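Local coordinates for protein ureidoglycolate hydrolase (PDB 4PXE) that hydrolyses (S)-ureidoglycolate to glyoxylate, ammonium and carbon dioxide with the help of two manganese ions, in the plant breakdown of purines, at residues F204-I209 with H378-M383; P346-D351 with S387-I392; A86-S91 with E130-T135; A111-N116 with N415-L420. All coordinates share one frame; numbering follows the deposited sequence.

Following the chain from the N terminus, strand 86-91 pairs with 130-135 in interaction 3, closing a short loop that holds helix 105-120. That helix also starts interaction 4 through A111-N116, whose partner N415-L420 lies near the C terminus, so interactions 3 and 4 cross. Interactions 1 and 2 are both nested inside the long loop that interaction 4 closes, and they cross each other: F204-I209 opens first, P346-D351 next, then H378-M383 closes interaction 1 and S387-I392 closes interaction 2. Strand 201-209 has strands 86-91 and 389-394 as sheet neighbours, which ties interactions 1, 2 and 3 together, with interaction 1 at the manganese site; interaction 4 joins helices packed on that sheet.

Interaction 1 (F204-I209 with H378-M383); sequences FLELHI and HDSLFM. With MN (manganese (II) ion), chain C.
E206 has CG anti to the backbone N (chi1 -177°) and an extended chain beyond it, which carries the carboxylate to the start of helix 379-383; S380 keeps OG beside its own backbone N (chi1 -70°), which puts hydroxyl and amide side by side. E206 OE1 accepts from both: S380 OG donates at 2.7 Å to the lone pair turned away from OE2. S380 N meets E206 OE1 at 3.1 Å, nearly in line with the C-O bond. E206 OE2 is hydrogen-bonded to S91 OG and to a water, which also donates to D379 OD2 and accepts from D379 N, probably easing the repulsion between the carboxylates; D379 OD1 is hydrogen-bonded to S149. A leucine replacing E206 would probably leave S380 N and S380 OG, and on the other oxygen S91 OG and this water, without the carboxylate that holds them. M383 CG sits 3.7 Å from the centroid of the F204 ring, over its face, with SD more distant above it in a Met-aromatic contact. The edge of H378 meets the face of H208, T-shaped, planes at 66°; H378 NE2 is hydrogen-bonded to S374. H208 ND1 donates to I209 O at 2.8 Å in the ring plane, fixing the imidazole whose H208 NE2 binds manganese at 2.3 Å; H378 ND1 lies 2.8 Å from a manganese-bound water. With H92 and D103, H208 belongs to the two-metal centre characteristic of the M20 peptidase family.

Interaction 2 (P346-D351 with S387-I392); sequences PPALSD and SPMGMI
The N-cap of helix 352-364, D351, is tied here to the start of strand 389-394 and the proline before it. D351 N donates to M389 O at 2.8 Å, in the carbonyl plane and with an N-H...O angle of 156°, so the backbone just ahead of the helix is pinned to the strand. The D351 side chain, with CG anti to its backbone N (chi1 179°), lies alongside the P388 ring and points the same way; D351 OD2 comes 3.5 Å from P388 CB. Its other oxygen, OD1, caps the helix by accepting from V354 N. Aspartate suits the position because its short carboxylate can turn back onto an amide of the first turn, while the rigid proline gives it an apolar flank. With a valine in place of D351, V354 N would probably lose its capping acceptor and the helix start would be less firmly held. This segment follows directly on residues 230-345, the region involved in dimerization, and strand 348-349 runs antiparallel to strand 222-239, which also borders strand 389-394. M389 fills the angle between the two segments: bends at chi2 and chi3 bring its SD to 3.7 Å from S350 OG and its CE to 4.4 Å from A348 CB, a path that a flexible unbranched thioether follows easily. S350 OG itself is hydrogen-bonded to V225 O. A water completes the joint, donating to L349 O at 3.1 Å and accepting from M389 N at 2.9 Å.

Interaction 3 (A86-S91 with E130-T135); sequences AVATGS and EIILFT
The F134 ring turns its edge to the backbone of G90 and S91, with F134 CD2 3.4 Å from S91 O, while I132 CG2, two residues back in the same segment, stands over the centre of one F134 ring face, 3.6 Å above the plane. The ring therefore has an aliphatic branch over one face and main chain at its edge. G90 suits that run: a beta carbon there would collide with I132 O, and G90 CA approaches I132 O to 3.1 Å. The two strands are parallel, their short axes 28° apart, and backbone bonds alternate across them from E130 N to V87 O through to F134 N to S91 O, the shortest being I132 N to T89 O at 2.8 Å. Strand 86-91, helix 105-120 and strand 129-133 form a beta-alpha-beta crossover in the M20 catalytic domain, and strand 201-209 flanks 86-91 on its other edge. On one face A88, E130 and I132 project together, with A88 CB 4.1 Å from I132 CD1 and E130 OE1 hydrogen-bonded to Y201 OH. The opposite face carries T89, S91, I131 and L133, and helix 105-120 covers it. T89 has OG1 anti to its backbone N (chi1 -174°), which directs the hydroxyl to L205 O and turns the methyl CG2 toward the strand of I131. S91, on this same face, directly precedes the manganese ligand H92 in the chain.

Interaction 4 (A111-N116 with N415-L420); sequences AIEAIN and NGVKVL
E113 OE2 is gripped twice, by a salt bridge from R120 NH2 and a hydrogen bond from the backbone N of D16, while the aliphatic part of the same side chain faces helix 410-429, with E113 CG 3.9 Å from V417 CG1. A bend at chi2 (65°) turns the carboxylate aside toward those partners, and the side chains of E113 and V417 cross at about a right angle. V417 has CG1 anti to its backbone N (chi1 169°), which pushes that methyl against the helix backbone, 3.8 Å from A114 N and 4.1 Å from A114 CB. One turn on, L420 CD2 reaches into the shallow surface made by A111 and A114, lying 3.8 Å from A111 CA and 4.0 Å from A114 CB. Alanine suits position A114 because a single methyl lets the helices come close: A114 CA and V417 CA are 5.5 Å apart, and the short axes approach to 8.8 Å at a crossing angle of -61°. At A111 the small residue lets L420 CD2 lie against its CA. Both helices rest on the same sheet, A111 and L420 each touching T89 and A111 also touching I131. Since the touching side-chain groups are all carbon, the contact depends on dispersion and complementary shape between buried apolar surfaces, and the glutamate can contribute, probably because its carboxylate is compensated by R120 and the backbone N of D16.

Interaction 1 (F204-I209 with H378-M383)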
loop_
_atom_site.group_PDB
_atom_site.type_symbol
_atom_site.label_atom_id
_atom_site.label_comp_id
_atom_site.label_asym_id
_atom_site.label_seq_id
_atom_site.Cartn_x
_atom_site.Cartn_y
_atom_site.Cartn_z
ATOM N N PHE A 204 6.719 -29.408 -26.068
ATOM C CA PHE A 204 5.869 -28.297 -25.634
ATOM C C PHE A 204 6.298 -27.002 -26.325
ATOM O O PHE A 204 7.470 -26.637 -26.291
ATOM C CB PHE A 204 5.928 -28.091 -24.110
ATOM C CG PHE A 204 5.181 -26.869 -23.666
ATOM C CD1 PHE A 204 3.808 -26.908 -23.522
ATOM C CD2 PHE A 204 5.841 -25.669 -23.448
ATOM C CE1 PHE A 204 3.099 -25.776 -23.158
ATOM C CE2 PHE A 204 5.140 -24.539 -23.084
ATOM C CZ PHE A 204 3.770 -24.596 -22.942
ATOM N N LEU A 205 5.339 -26.303 -26.931
ATOM C CA LEU A 205 5.607 -25.039 -27.622
ATOM C C LEU A 205 4.801 -23.917 -26.999
ATOM O O LEU A 205 3.633 -24.109 -26.688
ATOM C CB LEU A 205 5.164 -25.141 -29.083
ATOM C CG LEU A 205 5.502 -26.412 -29.845
ATOM C CD1 LEU A 205 4.929 -26.306 -31.252
ATOM C CD2 LEU A 205 7.001 -26.618 -29.886
ATOM N N GLU A 206 5.397 -22.739 -26.850
ATOM C CA GLU A 206 4.642 -21.571 -26.396
ATOM C C GLU A 206 4.807 -20.399 -27.353
ATOM O O GLU A 206 5.925 -19.966 -27.629
ATOM C CB GLU A 206 5.092 -21.160 -24.992
ATOM C CG GLU A 206 4.293 -19.989 -24.402
ATOM C CD GLU A 206 4.509 -19.785 -22.909
ATOM O OE1 GLU A 206 5.408 -20.427 -22.309
ATOM O OE2 GLU A 206 3.759 -18.974 -22.326
ATOM N N LEU A 207 3.688 -19.901 -27.868
ATOM C CA LEU A 207 3.663 -18.680 -28.675
ATOM C C LEU A 207 3.511 -17.495 -27.717
ATOM O O LEU A 207 2.663 -17.544 -26.826
ATOM C CB LEU A 207 2.474 -18.748 -29.634
ATOM C CG LEU A 207 2.113 -17.464 -30.394
ATOM C CD1 LEU A 207 3.241 -17.008 -31.321
ATOM C CD2 LEU A 207 0.819 -17.663 -31.160
ATOM N N HIS A 208 4.319 -16.448 -27.873
ATOM C CA HIS A 208 4.295 -15.335 -26.915
ATOM C C HIS A 208 4.806 -14.057 -27.569
ATOM O O HIS A 208 5.689 -14.099 -28.435
ATOM C CB HIS A 208 5.147 -15.675 -25.668
ATOM C CG HIS A 208 4.754 -14.918 -24.427
ATOM N ND1 HIS A 208 5.018 -13.576 -24.247
ATOM C CD2 HIS A 208 4.108 -15.324 -23.305
ATOM C CE1 HIS A 208 4.551 -13.185 -23.074
ATOM N NE2 HIS A 208 3.994 -14.227 -22.483
ATOM N N ILE A 209 4.258 -12.911 -27.171
ATOM C CA ILE A 209 4.860 -11.652 -27.607
ATOM C C ILE A 209 6.297 -11.558 -27.093
ATOM O O ILE A 209 6.621 -12.059 -26.009
ATOM C CB ILE A 209 4.036 -10.424 -27.186
ATOM C CG1 ILE A 209 3.940 -10.315 -25.655
ATOM C CG2 ILE A 209 2.649 -10.485 -27.809
ATOM C CD1 ILE A 209 3.404 -8.950 -25.158
ATOM N N HIS A 378 8.549 -17.756 -18.369
ATOM C CA HIS A 378 7.318 -18.259 -18.963
ATOM C C HIS A 378 7.059 -19.644 -18.413
ATOM O O HIS A 378 7.962 -20.270 -17.871
ATOM C CB HIS A 378 7.474 -18.399 -20.478
ATOM C CG HIS A 378 7.843 -17.133 -21.181
ATOM N ND1 HIS A 378 6.916 -16.168 -21.521
ATOM C CD2 HIS A 378 9.034 -16.688 -21.643
ATOM C CE1 HIS A 378 7.525 -15.184 -22.154
ATOM N NE2 HIS A 378 8.811 -15.475 -22.245
ATOM N N ASP A 379 5.851 -20.151 -18.610
ATOM C CA ASP A 379 5.567 -21.553 -18.309
ATOM C C ASP A 379 6.513 -22.522 -19.021
ATOM O O ASP A 379 6.807 -23.596 -18.500
ATOM C CB ASP A 379 4.108 -21.871 -18.632
ATOM C CG ASP A 379 3.156 -21.139 -17.699
ATOM O OD1 ASP A 379 3.246 -21.405 -16.485
ATOM O OD2 ASP A 379 2.346 -20.297 -18.156
ATOM N N SER A 380 6.996 -22.131 -20.197
ATOM C CA SER A 380 7.993 -22.908 -20.934
ATOM C C SER A 380 9.223 -23.236 -20.082
ATOM O O SER A 380 9.853 -24.277 -20.276
ATOM C CB SER A 380 8.420 -22.142 -22.191
ATOM O OG SER A 380 7.381 -22.106 -23.155
ATOM N N LEU A 381 9.569 -22.359 -19.141
ATOM C CA LEU A 381 10.753 -22.567 -18.309
ATOM C C LEU A 381 10.625 -23.869 -17.518
ATOM O O LEU A 381 11.599 -24.615 -17.358
ATOM C CB LEU A 381 10.945 -21.382 -17.353
ATOM C CG LEU A 381 12.125 -21.460 -16.383
ATOM C CD1 LEU A 381 13.423 -21.561 -17.144
ATOM C CD2 LEU A 381 12.134 -20.237 -15.491
ATOM N N PHE A 382 9.416 -24.150 -17.043
ATOM C CA PHE A 382 9.178 -25.346 -16.233
ATOM C C PHE A 382 8.721 -26.555 -17.045
ATOM O O PHE A 382 9.049 -27.705 -16.707
ATOM C CB PHE A 382 8.250 -25.012 -15.070
ATOM C CG PHE A 382 8.843 -23.985 -14.164
ATOM C CD1 PHE A 382 9.792 -24.356 -13.222
ATOM C CD2 PHE A 382 8.552 -22.639 -14.324
ATOM C CE1 PHE A 382 10.396 -23.411 -12.424
ATOM C CE2 PHE A 382 9.159 -21.688 -13.532
ATOM C CZ PHE A 382 10.079 -22.069 -12.581
ATOM N N MET A 383 7.998 -26.306 -18.135
ATOM C CA MET A 383 7.641 -27.382 -19.058
ATOM C C MET A 383 8.886 -28.054 -19.624
ATOM O O MET A 383 8.855 -29.243 -19.946
ATOM C CB MET A 383 6.738 -26.860 -20.190
ATOM C CG MET A 383 5.342 -26.452 -19.733
ATOM S SD MET A 383 4.441 -27.758 -18.854
ATOM C CE MET A 383 4.045 -28.860 -20.213
HETATM MN MN MN C . 3.583 -14.099 -20.198
HETATM O O HOH W 1 3.756 -18.680 -19.773
HETATM O O HOH W 2 4.575 -16.086 -20.011
HETATM O O HOH W 3 3.833 -13.383 -18.111
HETATM O O HOH W 4 5.969 -13.448 -20.038
#

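Interaction 2 (P346-D351 with S387-I392)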
loop_
_atom_site.group_PDB
_atom_site.type_symbol
_atom_site.label_atom_id
_atom_site.label_comp_id
_atom_site.label_asym_id
_atom_site.label_seq_id
_atom_site.Cartn_x
_atom_site.Cartn_y
_atom_site.Cartn_z
ATOM N N PRO A 346 17.049 -21.936 -12.231
ATOM C CA PRO A 346 18.051 -21.942 -13.298
ATOM C C PRO A 346 17.448 -21.503 -14.626
ATOM O O PRO A 346 16.231 -21.515 -14.778
ATOM C CB PRO A 346 18.466 -23.417 -13.363
ATOM C CG PRO A 346 17.252 -24.160 -12.914
ATOM C CD PRO A 346 16.643 -23.295 -11.833
ATOM N N PRO A 347 18.299 -21.112 -15.579
ATOM C CA PRO A 347 17.794 -20.853 -16.931
ATOM C C PRO A 347 17.453 -22.175 -17.606
ATOM O O PRO A 347 17.840 -23.236 -17.109
ATOM C CB PRO A 347 18.988 -20.196 -17.618
ATOM C CG PRO A 347 20.179 -20.753 -16.913
ATOM C CD PRO A 347 19.765 -20.978 -15.492
ATOM N N ALA A 348 16.713 -22.129 -18.708
ATOM C CA ALA A 348 16.488 -23.341 -19.496
ATOM C C ALA A 348 16.879 -23.134 -20.947
ATOM O O ALA A 348 16.822 -22.025 -21.469
ATOM C CB ALA A 348 15.052 -23.803 -19.399
ATOM N N LEU A 349 17.280 -24.223 -21.591
ATOM C CA LEU A 349 17.589 -24.217 -23.015
ATOM C C LEU A 349 16.446 -24.860 -23.794
ATOM O O LEU A 349 15.901 -25.883 -23.384
ATOM C CB LEU A 349 18.880 -25.003 -23.279
ATOM C CG LEU A 349 20.204 -24.386 -22.825
ATOM C CD1 LEU A 349 21.331 -25.401 -22.961
ATOM C CD2 LEU A 349 20.514 -23.144 -23.633
ATOM N N SER A 350 16.076 -24.260 -24.923
ATOM C CA SER A 350 15.105 -24.896 -25.809
ATOM C C SER A 350 15.707 -26.127 -26.475
ATOM O O SER A 350 16.914 -26.190 -26.706
ATOM C CB SER A 350 14.649 -23.922 -26.880
ATOM O OG SER A 350 14.192 -22.729 -26.268
ATOM N N ASP A 351 14.855 -27.091 -26.779
ATOM C CA ASP A 351 15.283 -28.326 -27.431
ATOM C C ASP A 351 15.735 -28.033 -28.861
ATOM O O ASP A 351 15.084 -27.283 -29.598
ATOM C CB ASP A 351 14.145 -29.334 -27.407
ATOM C CG ASP A 351 14.508 -30.635 -28.079
ATOM O OD1 ASP A 351 14.362 -30.722 -29.322
ATOM O OD2 ASP A 351 14.943 -31.561 -27.363
ATOM N N SER A 387 9.455 -32.018 -20.863
ATOM C CA SER A 387 9.545 -32.384 -22.268
ATOM C C SER A 387 10.384 -31.378 -23.050
ATOM O O SER A 387 10.646 -30.268 -22.570
ATOM C CB SER A 387 8.147 -32.505 -22.876
ATOM O OG SER A 387 7.573 -31.235 -23.084
ATOM N N PRO A 388 10.838 -31.773 -24.247
ATOM C CA PRO A 388 11.493 -30.831 -25.154
ATOM C C PRO A 388 10.633 -29.579 -25.316
ATOM O O PRO A 388 9.421 -29.694 -25.494
ATOM C CB PRO A 388 11.561 -31.616 -26.461
ATOM C CG PRO A 388 11.735 -33.041 -25.999
ATOM C CD PRO A 388 10.881 -33.159 -24.766
ATOM N N MET A 389 11.256 -28.411 -25.240
ATOM C CA MET A 389 10.516 -27.155 -25.239
ATOM C C MET A 389 11.018 -26.209 -26.318
ATOM O O MET A 389 12.190 -26.230 -26.691
ATOM C CB MET A 389 10.658 -26.510 -23.849
ATOM C CG MET A 389 10.116 -25.075 -23.699
ATOM S SD MET A 389 11.248 -23.780 -24.264
ATOM C CE MET A 389 12.531 -23.826 -23.007
ATOM N N GLY A 390 10.127 -25.350 -26.801
ATOM C CA GLY A 390 10.545 -24.219 -27.607
ATOM C C GLY A 390 9.530 -23.107 -27.479
ATOM O O GLY A 390 8.404 -23.344 -27.024
ATOM N N MET A 391 9.920 -21.906 -27.891
ATOM C CA MET A 391 8.997 -20.772 -27.915
ATOM C C MET A 391 9.086 -20.042 -29.241
ATOM O O MET A 391 10.166 -19.895 -29.811
ATOM C CB MET A 391 9.287 -19.769 -26.790
ATOM C CG MET A 391 9.206 -20.329 -25.382
ATOM S SD MET A 391 9.272 -18.991 -24.158
ATOM C CE MET A 391 7.689 -18.211 -24.491
ATOM N N ILE A 392 7.937 -19.556 -29.703
ATOM C CA ILE A 392 7.853 -18.676 -30.858
ATOM C C ILE A 392 7.531 -17.271 -30.340
ATOM O O ILE A 392 6.487 -17.077 -29.717
ATOM C CB ILE A 392 6.690 -19.113 -31.756
ATOM C CG1 ILE A 392 6.881 -20.558 -32.243
ATOM C CG2 ILE A 392 6.546 -18.186 -32.965
ATOM C CD1 ILE A 392 5.617 -21.161 -32.769
HETATM O O HOH W 5 13.838 -28.152 -23.974
#

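Interaction 3 (A86-S91 with E130-T135)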
loop_
_atom_site.group_PDB
_atom_site.type_symbol
_atom_site.label_atom_id
_atom_site.label_comp_id
_atom_site.label_asym_id
_atom_site.label_seq_id
_atom_site.Cartn_x
_atom_site.Cartn_y
_atom_site.Cartn_z
ATOM N N ALA A 86 1.659 -36.649 -26.627
ATOM C CA ALA A 86 1.078 -35.613 -27.480
ATOM C C ALA A 86 2.026 -34.438 -27.673
ATOM O O ALA A 86 3.006 -34.290 -26.953
ATOM C CB ALA A 86 -0.231 -35.124 -26.889
ATOM N N VAL A 87 1.732 -33.615 -28.675
ATOM C CA VAL A 87 2.411 -32.329 -28.826
ATOM C C VAL A 87 1.570 -31.285 -28.117
ATOM O O VAL A 87 0.391 -31.119 -28.430
ATOM C CB VAL A 87 2.564 -31.934 -30.305
ATOM C CG1 VAL A 87 3.452 -30.701 -30.441
ATOM C CG2 VAL A 87 3.131 -33.105 -31.108
ATOM N N ALA A 88 2.178 -30.596 -27.150
ATOM C CA ALA A 88 1.456 -29.639 -26.317
ATOM C C ALA A 88 1.831 -28.200 -26.647
ATOM O O ALA A 88 2.944 -27.920 -27.086
ATOM C CB ALA A 88 1.710 -29.922 -24.830
ATOM N N THR A 89 0.887 -27.294 -26.425
ATOM C CA THR A 89 1.165 -25.871 -26.573
ATOM C C THR A 89 0.259 -25.106 -25.636
ATOM O O THR A 89 -0.847 -25.547 -25.344
ATOM C CB THR A 89 0.948 -25.379 -28.026
ATOM O OG1 THR A 89 1.358 -24.004 -28.144
ATOM C CG2 THR A 89 -0.524 -25.504 -28.436
ATOM N N GLY A 90 0.706 -23.948 -25.161
ATOM C CA GLY A 90 -0.173 -23.151 -24.336
ATOM C C GLY A 90 0.518 -22.014 -23.626
ATOM O O GLY A 90 1.709 -21.784 -23.814
ATOM N N SER A 91 -0.249 -21.310 -22.806
ATOM C CA SER A 91 0.233 -20.122 -22.109
ATOM C C SER A 91 -0.759 -19.775 -20.999
ATOM O O SER A 91 -1.569 -20.619 -20.591
ATOM C CB SER A 91 0.400 -18.957 -23.101
ATOM O OG SER A 91 1.263 -17.942 -22.601
ATOM N N GLU A 130 -2.455 -30.947 -27.904
ATOM C CA GLU A 130 -3.145 -30.528 -26.690
ATOM C C GLU A 130 -2.783 -29.106 -26.286
ATOM O O GLU A 130 -1.602 -28.773 -26.163
ATOM C CB GLU A 130 -2.882 -31.510 -25.543
ATOM C CG GLU A 130 -3.764 -31.279 -24.321
ATOM C CD GLU A 130 -3.794 -32.479 -23.378
ATOM O OE1 GLU A 130 -2.714 -32.992 -23.023
ATOM O OE2 GLU A 130 -4.905 -32.909 -23.005
ATOM N N ILE A 131 -3.812 -28.287 -26.093
ATOM C CA ILE A 131 -3.648 -26.912 -25.657
ATOM C C ILE A 131 -3.753 -26.856 -24.142
ATOM O O ILE A 131 -4.679 -27.419 -23.551
ATOM C CB ILE A 131 -4.730 -26.005 -26.250
ATOM C CG1 ILE A 131 -4.698 -26.066 -27.775
ATOM C CG2 ILE A 131 -4.537 -24.564 -25.758
ATOM C CD1 ILE A 131 -5.721 -25.172 -28.419
ATOM N N ILE A 132 -2.807 -26.167 -23.516
ATOM C CA ILE A 132 -2.811 -25.997 -22.072
ATOM C C ILE A 132 -3.038 -24.536 -21.719
ATOM O O ILE A 132 -2.287 -23.655 -22.153
ATOM C CB ILE A 132 -1.481 -26.447 -21.431
ATOM C CG1 ILE A 132 -1.147 -27.894 -21.807
ATOM C CG2 ILE A 132 -1.554 -26.297 -19.921
ATOM C CD1 ILE A 132 0.219 -28.339 -21.341
ATOM N N LEU A 133 -4.085 -24.277 -20.949
ATOM C CA LEU A 133 -4.232 -22.992 -20.282
ATOM C C LEU A 133 -3.696 -23.184 -18.879
ATOM O O LEU A 133 -4.340 -23.819 -18.047
ATOM C CB LEU A 133 -5.695 -22.546 -20.259
ATOM C CG LEU A 133 -6.035 -21.373 -19.332
ATOM C CD1 LEU A 133 -5.113 -20.173 -19.574
ATOM C CD2 LEU A 133 -7.495 -20.967 -19.502
ATOM N N PHE A 134 -2.497 -22.674 -18.618
ATOM C CA PHE A 134 -1.918 -22.806 -17.286
ATOM C C PHE A 134 -2.754 -22.011 -16.289
ATOM O O PHE A 134 -3.278 -20.946 -16.617
ATOM C CB PHE A 134 -0.459 -22.362 -17.307
ATOM C CG PHE A 134 0.405 -23.240 -18.170
ATOM C CD1 PHE A 134 0.961 -24.401 -17.655
ATOM C CD2 PHE A 134 0.628 -22.933 -19.502
ATOM C CE1 PHE A 134 1.737 -25.231 -18.449
ATOM C CE2 PHE A 134 1.413 -23.760 -20.304
ATOM C CZ PHE A 134 1.968 -24.905 -19.777
ATOM N N THR A 135 -2.924 -22.547 -15.085
ATOM C CA THR A 135 -3.883 -21.968 -14.160
ATOM C C THR A 135 -3.520 -20.537 -13.745
ATOM O O THR A 135 -4.395 -19.716 -13.485
ATOM C CB THR A 135 -4.106 -22.880 -12.923
ATOM O OG1 THR A 135 -5.346 -22.531 -12.300
ATOM C CG2 THR A 135 -2.951 -22.782 -11.924
#

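Interaction 4 (A111-N116 with N415-L420)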
loop_
_atom_site.group_PDB
_atom_site.type_symbol
_atom_site.label_atom_id
_atom_site.label_comp_id
_atom_site.label_asym_id
_atom_site.label_seq_id
_atom_site.Cartn_x
_atom_site.Cartn_y
_atom_site.Cartn_z
ATOM N N ALA A 111 -3.315 -20.354 -29.744
ATOM C CA ALA A 111 -3.205 -21.808 -29.844
ATOM C C ALA A 111 -4.533 -22.397 -30.300
ATOM O O ALA A 111 -4.566 -23.324 -31.117
ATOM C CB ALA A 111 -2.779 -22.420 -28.522
ATOM N N ILE A 112 -5.627 -21.867 -29.776
ATOM C CA ILE A 112 -6.954 -22.314 -30.205
ATOM C C ILE A 112 -7.146 -21.980 -31.686
ATOM O O ILE A 112 -7.618 -22.817 -32.462
ATOM C CB ILE A 112 -8.076 -21.717 -29.328
ATOM C CG1 ILE A 112 -7.901 -22.177 -27.876
ATOM C CG2 ILE A 112 -9.448 -22.141 -29.860
ATOM C CD1 ILE A 112 -8.840 -21.507 -26.886
ATOM N N GLU A 113 -6.737 -20.781 -32.089
ATOM C CA GLU A 113 -6.814 -20.411 -33.498
ATOM C C GLU A 113 -5.939 -21.325 -34.360
ATOM O O GLU A 113 -6.323 -21.676 -35.470
ATOM C CB GLU A 113 -6.462 -18.930 -33.716
ATOM C CG GLU A 113 -6.488 -18.471 -35.187
ATOM C CD GLU A 113 -7.874 -18.523 -35.839
ATOM O OE1 GLU A 113 -8.895 -18.698 -35.136
ATOM O OE2 GLU A 113 -7.942 -18.377 -37.084
ATOM N N ALA A 114 -4.789 -21.745 -33.844
ATOM C CA ALA A 114 -3.936 -22.680 -34.568
ATOM C C ALA A 114 -4.635 -24.016 -34.827
ATOM O O ALA A 114 -4.504 -24.596 -35.916
ATOM C CB ALA A 114 -2.637 -22.905 -33.804
ATOM N N ILE A 115 -5.389 -24.503 -33.846
ATOM C CA ILE A 115 -6.178 -25.722 -34.028
ATOM C C ILE A 115 -7.215 -25.517 -35.128
ATOM O O ILE A 115 -7.364 -26.344 -36.030
ATOM C CB ILE A 115 -6.895 -26.133 -32.725
ATOM C CG1 ILE A 115 -5.876 -26.583 -31.682
ATOM C CG2 ILE A 115 -7.896 -27.244 -32.985
ATOM C CD1 ILE A 115 -5.061 -27.760 -32.086
ATOM N N ASN A 116 -7.933 -24.407 -35.053
ATOM C CA ASN A 116 -8.947 -24.093 -36.055
ATOM C C ASN A 116 -8.368 -23.933 -37.462
ATOM O O ASN A 116 -8.963 -24.396 -38.443
ATOM C CB ASN A 116 -9.759 -22.872 -35.616
ATOM C CG ASN A 116 -10.679 -23.192 -34.439
ATOM O OD1 ASN A 116 -11.261 -24.278 -34.381
ATOM N ND2 ASN A 116 -10.806 -22.262 -33.505
ATOM N N ASN A 415 0.827 -14.333 -38.024
ATOM C CA ASN A 415 2.073 -14.994 -38.441
ATOM C C ASN A 415 2.580 -15.970 -37.378
ATOM O O ASN A 415 3.016 -17.086 -37.695
ATOM C CB ASN A 415 3.161 -13.970 -38.768
ATOM C CG ASN A 415 2.903 -13.260 -40.067
ATOM O OD1 ASN A 415 2.141 -13.739 -40.899
ATOM N ND2 ASN A 415 3.547 -12.115 -40.255
ATOM N N GLY A 416 2.516 -15.555 -36.116
ATOM C CA GLY A 416 2.849 -16.436 -35.011
ATOM C C GLY A 416 1.958 -17.663 -34.979
ATOM O O GLY A 416 2.431 -18.779 -34.760
ATOM N N VAL A 417 0.659 -17.465 -35.194
ATOM C CA VAL A 417 -0.290 -18.573 -35.241
ATOM C C VAL A 417 0.035 -19.538 -36.384
ATOM O O VAL A 417 -0.029 -20.760 -36.207
ATOM C CB VAL A 417 -1.752 -18.066 -35.346
ATOM C CG1 VAL A 417 -2.711 -19.212 -35.677
ATOM C CG2 VAL A 417 -2.174 -17.374 -34.042
ATOM N N LYS A 418 0.412 -19.009 -37.542
ATOM C CA LYS A 418 0.768 -19.877 -38.661
ATOM C C LYS A 418 2.002 -20.708 -38.350
ATOM O O LYS A 418 2.025 -21.906 -38.649
ATOM C CB LYS A 418 0.994 -19.065 -39.933
ATOM C CG LYS A 418 -0.271 -18.472 -40.525
ATOM C CD LYS A 418 0.078 -17.592 -41.710
ATOM C CE LYS A 418 -1.155 -16.956 -42.303
ATOM N NZ LYS A 418 -0.793 -15.899 -43.285
ATOM N N VAL A 419 3.025 -20.090 -37.769
ATOM C CA VAL A 419 4.219 -20.838 -37.386
ATOM C C VAL A 419 3.878 -21.896 -36.338
ATOM O O VAL A 419 4.346 -23.035 -36.414
ATOM C CB VAL A 419 5.334 -19.907 -36.882
ATOM C CG1 VAL A 419 6.513 -20.720 -36.320
ATOM C CG2 VAL A 419 5.793 -18.982 -38.000
ATOM N N LEU A 420 3.035 -21.536 -35.378
ATOM C CA LEU A 420 2.591 -22.499 -34.376
ATOM C C LEU A 420 1.842 -23.678 -35.001
ATOM O O LEU A 420 2.134 -24.835 -34.689
ATOM C CB LEU A 420 1.726 -21.815 -33.325
ATOM C CG LEU A 420 1.217 -22.729 -32.212
ATOM C CD1 LEU A 420 2.373 -23.375 -31.455
ATOM C CD2 LEU A 420 0.321 -21.944 -31.250
#